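Local coordinates for tRNA (cytosine(38)-C(5))-methyltransferase (Schizosaccharomyces pombe, PDB 6FDF), which transfers a methyl group from S-adenosylmethionine to carbon 5 of cytosine 38 in the anticodon loop of tRNA(Asp), and less efficiently of tRNA(Glu), at residues Tyr215-Ser220 with Gly254-Met259; Phe229-Pro234 with Met274-Arg279; Leu14-Gly19 with Leu106-Val111. One frame throughout, in Å; residues are numbered along the deposited sequence.

Interaction 1. Residues Tyr215-Ser220 with Gly254-Met259; sequences YMVLES and GSILQM
M259 meets M216 sulfur to methyl, and its side chain is best followed outward from the backbone. CB starts toward residues 215-220 but lies closer to the backbone carbonyl of Q277, just before strand 278-279. CG stands anti to the carbonyl carbon, and the extended second torsion (chi2 -167°) carries SD on past the guanidinium end of R279, where it packs beside NE. A bend at the last torsion (chi3 -74°) turns CE toward M216, so that this methyl carries the contact: M259 CE is 3.6 Å from M216 SD and 3.9 Å from M216 CE. M216 leaves its backbone in the other direction and must fold back; the bend at its second torsion brings SD to the methyl of M259, and the bend at the third turns its own CE in beside it.

The two segments are separated by strand 278-279, the outer neighbour of strand 256-258 in a small three-stranded sheet. Such a sheet in the smaller lobe of a C5-methyltransferase is consistent with the target recognition domain. V217 pairs by backbone bonds with L278, and its side chain turns inward over the strand. The branch CG2 of V217 rests against two methyls of I256 at once, with V217 CG2 4.1 Å from both I256 CG2 and I256 CD1, and the side chains meet at about a right angle. Both residues of this second pair are buried, whereas the two methionines remain partly exposed.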
# COMPACT_ATOMS: atom_id res chain seq x y z
N TYR A 215 -7.44 20.85 10.03
CA TYR A 215 -8.03 19.60 9.56
C TYR A 215 -9.55 19.65 9.47
O TYR A 215 -10.15 18.68 8.98
CB TYR A 215 -7.61 18.44 10.48
CG TYR A 215 -6.11 18.25 10.51
CD1 TYR A 215 -5.47 17.55 9.49
CD2 TYR A 215 -5.34 18.76 11.54
CE1 TYR A 215 -4.09 17.38 9.50
CE2 TYR A 215 -3.96 18.59 11.56
CZ TYR A 215 -3.35 17.90 10.54
OH TYR A 215 -1.98 17.72 10.55
N MET A 216 -10.19 20.73 9.93
CA MET A 216 -11.64 20.81 9.93
C MET A 216 -12.16 20.88 8.50
O MET A 216 -11.63 21.61 7.67
CB MET A 216 -12.11 22.05 10.70
CG MET A 216 -11.63 22.12 12.14
SD MET A 216 -12.02 20.66 13.11
CE MET A 216 -13.81 20.75 13.21
N VAL A 217 -13.19 20.08 8.21
CA VAL A 217 -13.78 20.09 6.87
C VAL A 217 -14.47 21.43 6.65
O VAL A 217 -15.16 21.95 7.53
CB VAL A 217 -14.75 18.92 6.70
CG1 VAL A 217 -15.29 18.87 5.27
CG2 VAL A 217 -14.06 17.60 7.05
N LEU A 218 -14.27 22.00 5.46
CA LEU A 218 -14.81 23.32 5.16
C LEU A 218 -16.33 23.28 5.05
O LEU A 218 -16.90 22.34 4.50
CB LEU A 218 -14.21 23.86 3.87
CG LEU A 218 -12.72 24.23 3.95
CD1 LEU A 218 -12.21 24.67 2.59
CD2 LEU A 218 -12.50 25.32 4.99
N GLU A 219 -16.98 24.33 5.56
CA GLU A 219 -18.43 24.45 5.44
C GLU A 219 -18.85 24.48 3.97
O GLU A 219 -19.89 23.92 3.61
CB GLU A 219 -18.92 25.70 6.17
CG GLU A 219 -20.42 25.94 6.06
CD GLU A 219 -20.94 26.93 7.08
OE1 GLU A 219 -22.15 26.88 7.40
OE2 GLU A 219 -20.15 27.75 7.59
N SER A 220 -18.06 25.13 3.12
CA SER A 220 -18.39 25.20 1.70
C SER A 220 -18.48 23.81 1.08
O SER A 220 -19.40 23.52 0.31
CB SER A 220 -17.35 26.05 0.96
OG SER A 220 -16.09 25.40 0.94
N GLY A 254 -12.06 8.60 1.20
CA GLY A 254 -11.74 8.33 2.59
C GLY A 254 -12.84 8.88 3.47
O GLY A 254 -13.57 9.80 3.10
N SER A 255 -12.99 8.28 4.66
CA SER A 255 -13.96 8.76 5.63
C SER A 255 -13.44 9.99 6.35
O SER A 255 -12.24 10.30 6.32
CB SER A 255 -14.27 7.67 6.65
OG SER A 255 -14.68 6.47 6.03
N ILE A 256 -14.35 10.70 7.02
CA ILE A 256 -13.99 11.81 7.88
C ILE A 256 -14.50 11.50 9.29
O ILE A 256 -15.33 10.61 9.49
CB ILE A 256 -14.55 13.16 7.39
CG1 ILE A 256 -16.06 13.08 7.14
CG2 ILE A 256 -13.82 13.59 6.10
CD1 ILE A 256 -16.70 14.42 6.84
N LEU A 257 -13.99 12.25 10.26
CA LEU A 257 -14.16 11.96 11.68
C LEU A 257 -15.08 12.97 12.34
O LEU A 257 -14.80 14.18 12.30
CB LEU A 257 -12.80 11.95 12.39
CG LEU A 257 -12.85 11.57 13.87
CD1 LEU A 257 -13.19 10.10 14.04
CD2 LEU A 257 -11.54 11.91 14.56
N GLN A 258 -16.15 12.49 12.96
CA GLN A 258 -17.00 13.31 13.81
C GLN A 258 -16.38 13.39 15.20
O GLN A 258 -16.22 12.37 15.88
CB GLN A 258 -18.40 12.73 13.90
CG GLN A 258 -19.27 13.37 14.98
CD GLN A 258 -20.63 12.70 15.12
OE1 GLN A 258 -21.16 12.13 14.16
NE2 GLN A 258 -21.21 12.76 16.31
N MET A 259 -16.04 14.61 15.64
CA MET A 259 -15.50 14.81 16.98
C MET A 259 -16.57 15.15 18.01
O MET A 259 -16.30 15.05 19.21
CB MET A 259 -14.43 15.90 16.97
CG MET A 259 -13.20 15.53 16.16
SD MET A 259 -11.78 16.62 16.43
CE MET A 259 -12.29 18.08 15.54

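Interaction 2. Residues Phe229-Pro234 with Met274-Arg279; sequences FDIVKP and MALQLR
Next to I231, which packs on L278, the carboxylate of D230 makes a short polar bond through OD2 to the hydroxyl OG of S255. The serine hydroxyl is also bonded to the backbone N of C240, so it ties D230 to the backbone of C240. Backbone bonds from I256 to D230 and V232 continue this link.

The contact itself is apolar. I231 sets its methyl branch against one methyl of L278, with I231 CG2 3.6 Å from L278 CD2. Its longer branch lies along the same methyl, for I231 CD1 is 3.9 Å from L278 CD2. That branch is placed by a first torsion that puts CG1 beside the backbone N (chi1 -61°), while CG2 takes the position anti to it. The two side chains cross at about a right angle. Farther out, I231 CD1 just reaches L276 CD1 at 4.4 Å, and L222 of helix 219-225 packs on L278. I231 and L278 thus join the two outer strands of a mixed three-stranded sheet across its central strand 256-258, which runs parallel to one and antiparallel to the other.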
# COMPACT_ATOMS: atom_id res chain seq x y z
N PHE A 229 -20.07 12.29 2.15
CA PHE A 229 -19.05 11.83 3.09
C PHE A 229 -19.52 10.58 3.83
O PHE A 229 -20.69 10.46 4.18
CB PHE A 229 -18.72 12.91 4.12
CG PHE A 229 -17.77 13.97 3.63
CD1 PHE A 229 -16.46 13.66 3.33
CD2 PHE A 229 -18.18 15.29 3.53
CE1 PHE A 229 -15.57 14.64 2.90
CE2 PHE A 229 -17.31 16.28 3.10
CZ PHE A 229 -15.99 15.94 2.79
N ASP A 230 -18.58 9.68 4.09
CA ASP A 230 -18.76 8.63 5.09
C ASP A 230 -18.19 9.14 6.40
O ASP A 230 -16.99 9.43 6.49
CB ASP A 230 -18.06 7.34 4.67
CG ASP A 230 -18.20 6.24 5.71
OD1 ASP A 230 -19.32 5.73 5.88
OD2 ASP A 230 -17.19 5.89 6.35
N ILE A 231 -19.04 9.27 7.42
CA ILE A 231 -18.65 9.83 8.71
C ILE A 231 -18.46 8.69 9.70
O ILE A 231 -19.36 7.85 9.86
CB ILE A 231 -19.70 10.83 9.22
CG1 ILE A 231 -19.85 12.00 8.23
CG2 ILE A 231 -19.32 11.34 10.61
CD1 ILE A 231 -20.99 12.94 8.57
N VAL A 232 -17.32 8.68 10.38
CA VAL A 232 -17.05 7.69 11.42
C VAL A 232 -16.77 8.42 12.72
O VAL A 232 -16.49 9.62 12.75
CB VAL A 232 -15.87 6.75 11.05
CG1 VAL A 232 -16.15 6.01 9.74
CG2 VAL A 232 -14.56 7.52 10.98
N LYS A 233 -16.88 7.68 13.82
CA LYS A 233 -16.63 8.19 15.16
C LYS A 233 -15.48 7.41 15.78
O LYS A 233 -15.06 6.38 15.25
CB LYS A 233 -17.90 8.07 16.02
CG LYS A 233 -18.97 9.09 15.65
CD LYS A 233 -20.30 8.86 16.38
CE LYS A 233 -21.31 8.18 15.47
NZ LYS A 233 -22.70 8.25 15.99
N PRO A 234 -14.88 7.93 16.87
CA PRO A 234 -13.77 7.20 17.51
C PRO A 234 -14.09 5.75 17.84
O PRO A 234 -13.19 4.91 17.80
CB PRO A 234 -13.50 8.02 18.77
CG PRO A 234 -13.89 9.41 18.39
CD PRO A 234 -15.10 9.25 17.49
N MET A 274 -22.16 21.74 10.75
CA MET A 274 -20.91 22.22 11.32
C MET A 274 -20.76 21.86 12.79
O MET A 274 -19.64 21.83 13.30
CB MET A 274 -20.78 23.73 11.13
CG MET A 274 -20.78 24.18 9.68
SD MET A 274 -19.62 23.23 8.69
CE MET A 274 -18.07 23.85 9.31
N ALA A 275 -21.87 21.58 13.48
CA ALA A 275 -21.81 21.22 14.89
C ALA A 275 -21.31 19.80 15.11
O ALA A 275 -21.05 19.42 16.26
CB ALA A 275 -23.18 21.39 15.54
N LEU A 276 -21.18 19.01 14.05
CA LEU A 276 -20.60 17.68 14.15
C LEU A 276 -19.09 17.71 14.33
O LEU A 276 -18.51 16.67 14.64
CB LEU A 276 -20.93 16.86 12.90
CG LEU A 276 -22.39 16.43 12.78
CD1 LEU A 276 -22.67 15.88 11.39
CD2 LEU A 276 -22.73 15.41 13.85
N GLN A 277 -18.46 18.88 14.15
CA GLN A 277 -17.01 19.02 14.33
C GLN A 277 -16.26 17.98 13.50
O GLN A 277 -15.44 17.21 14.01
CB GLN A 277 -16.63 18.93 15.81
CG GLN A 277 -17.38 19.88 16.72
CD GLN A 277 -16.97 19.74 18.17
OE1 GLN A 277 -17.79 19.46 19.04
NE2 GLN A 277 -15.68 19.93 18.44
N LEU A 278 -16.56 17.97 12.20
CA LEU A 278 -15.98 17.00 11.29
C LEU A 278 -14.59 17.45 10.87
O LEU A 278 -14.40 18.61 10.48
CB LEU A 278 -16.87 16.83 10.06
CG LEU A 278 -18.27 16.31 10.35
CD1 LEU A 278 -19.23 16.67 9.22
CD2 LEU A 278 -18.23 14.81 10.55
N ARG A 279 -13.62 16.54 10.93
CA ARG A 279 -12.27 16.81 10.47
C ARG A 279 -11.76 15.65 9.63
O ARG A 279 -12.24 14.52 9.75
CB ARG A 279 -11.31 17.06 11.65
CG ARG A 279 -10.99 15.83 12.50
CD ARG A 279 -9.82 16.17 13.45
NE ARG A 279 -9.50 15.14 14.44
CZ ARG A 279 -8.68 14.12 14.21
NH1 ARG A 279 -8.11 13.96 13.02
NH2 ARG A 279 -8.42 13.24 15.18

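Interaction 3. Residues Leu14-Gly19 with Leu106-Val111; sequences LELYSG and LNILNV. With SAH (S-adenosyl-L-homocysteine), chain E.
The ring of Y17 stands between the bound S-adenosylhomocysteine (SAH) and I108. At its edge, in the plane of the ring, lies the ribose oxygen O4', with Y17 CD2 3.4 Å from SAH O4'. Farther along this side the adenine follows, inclined steeply to the ring rather than stacked on it, and Y17 CE2 is 4.0 Å from SAH C5. I108 comes from the opposite direction and meets the phenol end obliquely: I108 CD1 is 3.8 Å from both Y17 CE1 and Y17 OH. The same methyl also reaches L16 tip to tip, L16 CD1 lying 4.0 Å from I108 CD1. I63, P83 and M81 add further packing around the tyrosine.

This is the end of the first strand of the Rossmann-like sheet of a class I methyltransferase, where the chain turns into the glycine-containing cofactor loop of the C5-methyltransferase family. Helix 103-111 packs against the strand end through I108. Y17 turns out of the strand with left-handed backbone angles (56°/55°), and its carbonyl O receives a weak hydrogen bond of 3.4 Å from SAH N. The same backbone turn brings Y17 CB to 3.3 Å from SAH O4'. With CG anti to the carbonyl carbon (chi1 -48°), the ring swings so that its edge runs past the ribose oxygen and its phenol end reaches I108. An alanine here would keep that CB but is likely to leave I108 without its aromatic neighbour and open a gap between helix and adenosine. At G19 the cofactor leaves no room for a side chain, because a CB would clash with SAH OXT; its backbone N is held by D41. C85, the predicted catalytic cysteine, has its side chain about 6 Å from that of Y17.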
# COMPACT_ATOMS: atom_id res chain seq x y z
N LEU A 14 15.33 -6.49 -3.79
CA LEU A 14 15.12 -5.39 -4.73
C LEU A 14 13.70 -4.89 -4.55
O LEU A 14 12.75 -5.66 -4.70
CB LEU A 14 15.37 -5.85 -6.16
CG LEU A 14 15.12 -4.83 -7.28
CD1 LEU A 14 16.10 -3.67 -7.16
CD2 LEU A 14 15.22 -5.51 -8.63
N GLU A 15 13.55 -3.60 -4.25
CA GLU A 15 12.26 -3.02 -3.88
C GLU A 15 11.81 -2.10 -5.01
O GLU A 15 12.17 -0.92 -5.05
CB GLU A 15 12.39 -2.30 -2.54
CG GLU A 15 11.11 -1.77 -1.92
CD GLU A 15 11.37 -1.11 -0.58
OE1 GLU A 15 10.39 -0.62 0.03
OE2 GLU A 15 12.54 -1.07 -0.14
N LEU A 16 11.04 -2.64 -5.95
CA LEU A 16 10.60 -1.90 -7.13
C LEU A 16 9.30 -1.16 -6.84
O LEU A 16 8.41 -1.68 -6.15
CB LEU A 16 10.39 -2.86 -8.30
CG LEU A 16 11.63 -3.66 -8.73
CD1 LEU A 16 11.25 -4.78 -9.68
CD2 LEU A 16 12.64 -2.72 -9.36
N TYR A 17 9.17 0.04 -7.42
CA TYR A 17 8.04 0.93 -7.13
C TYR A 17 7.97 1.20 -5.62
O TYR A 17 6.95 0.97 -4.97
CB TYR A 17 6.70 0.36 -7.63
CG TYR A 17 6.64 -0.18 -9.05
CD1 TYR A 17 6.94 -1.52 -9.32
CD2 TYR A 17 6.21 0.62 -10.11
CE1 TYR A 17 6.85 -2.03 -10.61
CE2 TYR A 17 6.12 0.12 -11.40
CZ TYR A 17 6.44 -1.21 -11.64
OH TYR A 17 6.33 -1.73 -12.91
N SER A 18 9.09 1.69 -5.08
CA SER A 18 9.31 1.65 -3.64
C SER A 18 8.47 2.66 -2.87
O SER A 18 8.19 2.44 -1.69
CB SER A 18 10.79 1.87 -3.33
OG SER A 18 11.33 2.88 -4.16
N GLY A 19 8.09 3.77 -3.49
CA GLY A 19 7.29 4.76 -2.77
C GLY A 19 8.01 5.24 -1.53
O GLY A 19 9.21 5.54 -1.56
N LEU A 106 5.27 -4.67 -17.81
CA LEU A 106 5.50 -5.62 -18.89
C LEU A 106 6.99 -5.74 -19.20
O LEU A 106 7.46 -6.81 -19.61
CB LEU A 106 4.72 -5.21 -20.14
CG LEU A 106 3.21 -5.10 -19.91
CD1 LEU A 106 2.48 -4.71 -21.19
CD2 LEU A 106 2.66 -6.40 -19.33
N ASN A 107 7.74 -4.66 -18.99
CA ASN A 107 9.19 -4.74 -19.15
C ASN A 107 9.79 -5.70 -18.14
O ASN A 107 10.67 -6.50 -18.49
CB ASN A 107 9.82 -3.35 -19.02
CG ASN A 107 11.33 -3.38 -19.22
OD1 ASN A 107 11.81 -3.71 -20.30
ND2 ASN A 107 12.08 -3.03 -18.18
N ILE A 108 9.33 -5.66 -16.88
CA ILE A 108 9.82 -6.62 -15.89
C ILE A 108 9.56 -8.03 -16.38
O ILE A 108 10.44 -8.90 -16.33
CB ILE A 108 9.17 -6.37 -14.52
CG1 ILE A 108 9.59 -5.01 -13.96
CG2 ILE A 108 9.56 -7.47 -13.54
CD1 ILE A 108 8.77 -4.58 -12.75
N LEU A 109 8.34 -8.29 -16.86
CA LEU A 109 7.98 -9.64 -17.30
C LEU A 109 8.78 -10.07 -18.52
O LEU A 109 9.08 -11.26 -18.68
CB LEU A 109 6.49 -9.72 -17.61
CG LEU A 109 5.50 -9.37 -16.50
CD1 LEU A 109 4.07 -9.56 -17.00
CD2 LEU A 109 5.76 -10.19 -15.25
N ASN A 110 9.10 -9.12 -19.41
CA ASN A 110 9.89 -9.43 -20.60
C ASN A 110 11.36 -9.65 -20.29
O ASN A 110 12.04 -10.39 -21.00
CB ASN A 110 9.75 -8.30 -21.62
CG ASN A 110 8.51 -8.43 -22.48
OD1 ASN A 110 8.04 -9.54 -22.76
ND2 ASN A 110 7.97 -7.30 -22.92
N VAL A 111 11.87 -9.01 -19.24
CA VAL A 111 13.29 -9.12 -18.93
C VAL A 111 13.58 -10.27 -17.97
O VAL A 111 14.66 -10.88 -18.05
CB VAL A 111 13.78 -7.77 -18.36
CG1 VAL A 111 15.16 -7.91 -17.76
CG2 VAL A 111 13.76 -6.70 -19.45
N SAH E . 4.50 0.48 -2.64
CA SAH E . 4.97 1.82 -2.39
CB SAH E . 4.28 2.84 -3.30
CG SAH E . 3.82 2.20 -4.61
SD SAH E . 2.72 3.24 -5.53
C SAH E . 4.76 2.17 -0.95
O SAH E . 4.33 1.28 -0.19
OXT SAH E . 5.05 3.33 -0.59
C5' SAH E . 3.51 3.00 -7.08
C4' SAH E . 4.85 3.74 -7.09
O4' SAH E . 5.52 3.38 -8.28
C3' SAH E . 4.71 5.26 -7.07
O3' SAH E . 5.52 5.81 -6.04
C2' SAH E . 5.27 5.71 -8.42
O2' SAH E . 6.06 6.90 -8.31
C1' SAH E . 6.14 4.53 -8.83
N9 SAH E . 6.22 4.30 -10.29
C8 SAH E . 5.21 4.27 -11.17
N7 SAH E . 5.67 4.02 -12.42
C5 SAH E . 7.01 3.88 -12.35
C6 SAH E . 8.10 3.61 -13.30
N6 SAH E . 7.85 3.43 -14.62
N1 SAH E . 9.36 3.55 -12.80
C2 SAH E . 9.62 3.73 -11.49
N3 SAH E . 8.67 3.98 -10.57
C4 SAH E . 7.36 4.07 -10.94

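How the interactions relate
From the N terminus, interaction 3 comes first: strand 11-16 and the turn after it meet helix 103-111, closing a loop of 86 residues within the cofactor-binding fold before either other contact opens. Interaction 1 then opens at 215-220 and interaction 2 at 229-234; interaction 1 closes at 254-259, interaction 2 at 274-279. These two loops therefore cross rather than nest. Both end on the same three-stranded sheet, their centres about 6 Å apart, and the Q258 N to V232 O backbone bond of 2.9 Å joins them directly. Interaction 3 lies on the opposite side of the chain's centre, about 38 and 40 Å from their centres, and touches neither.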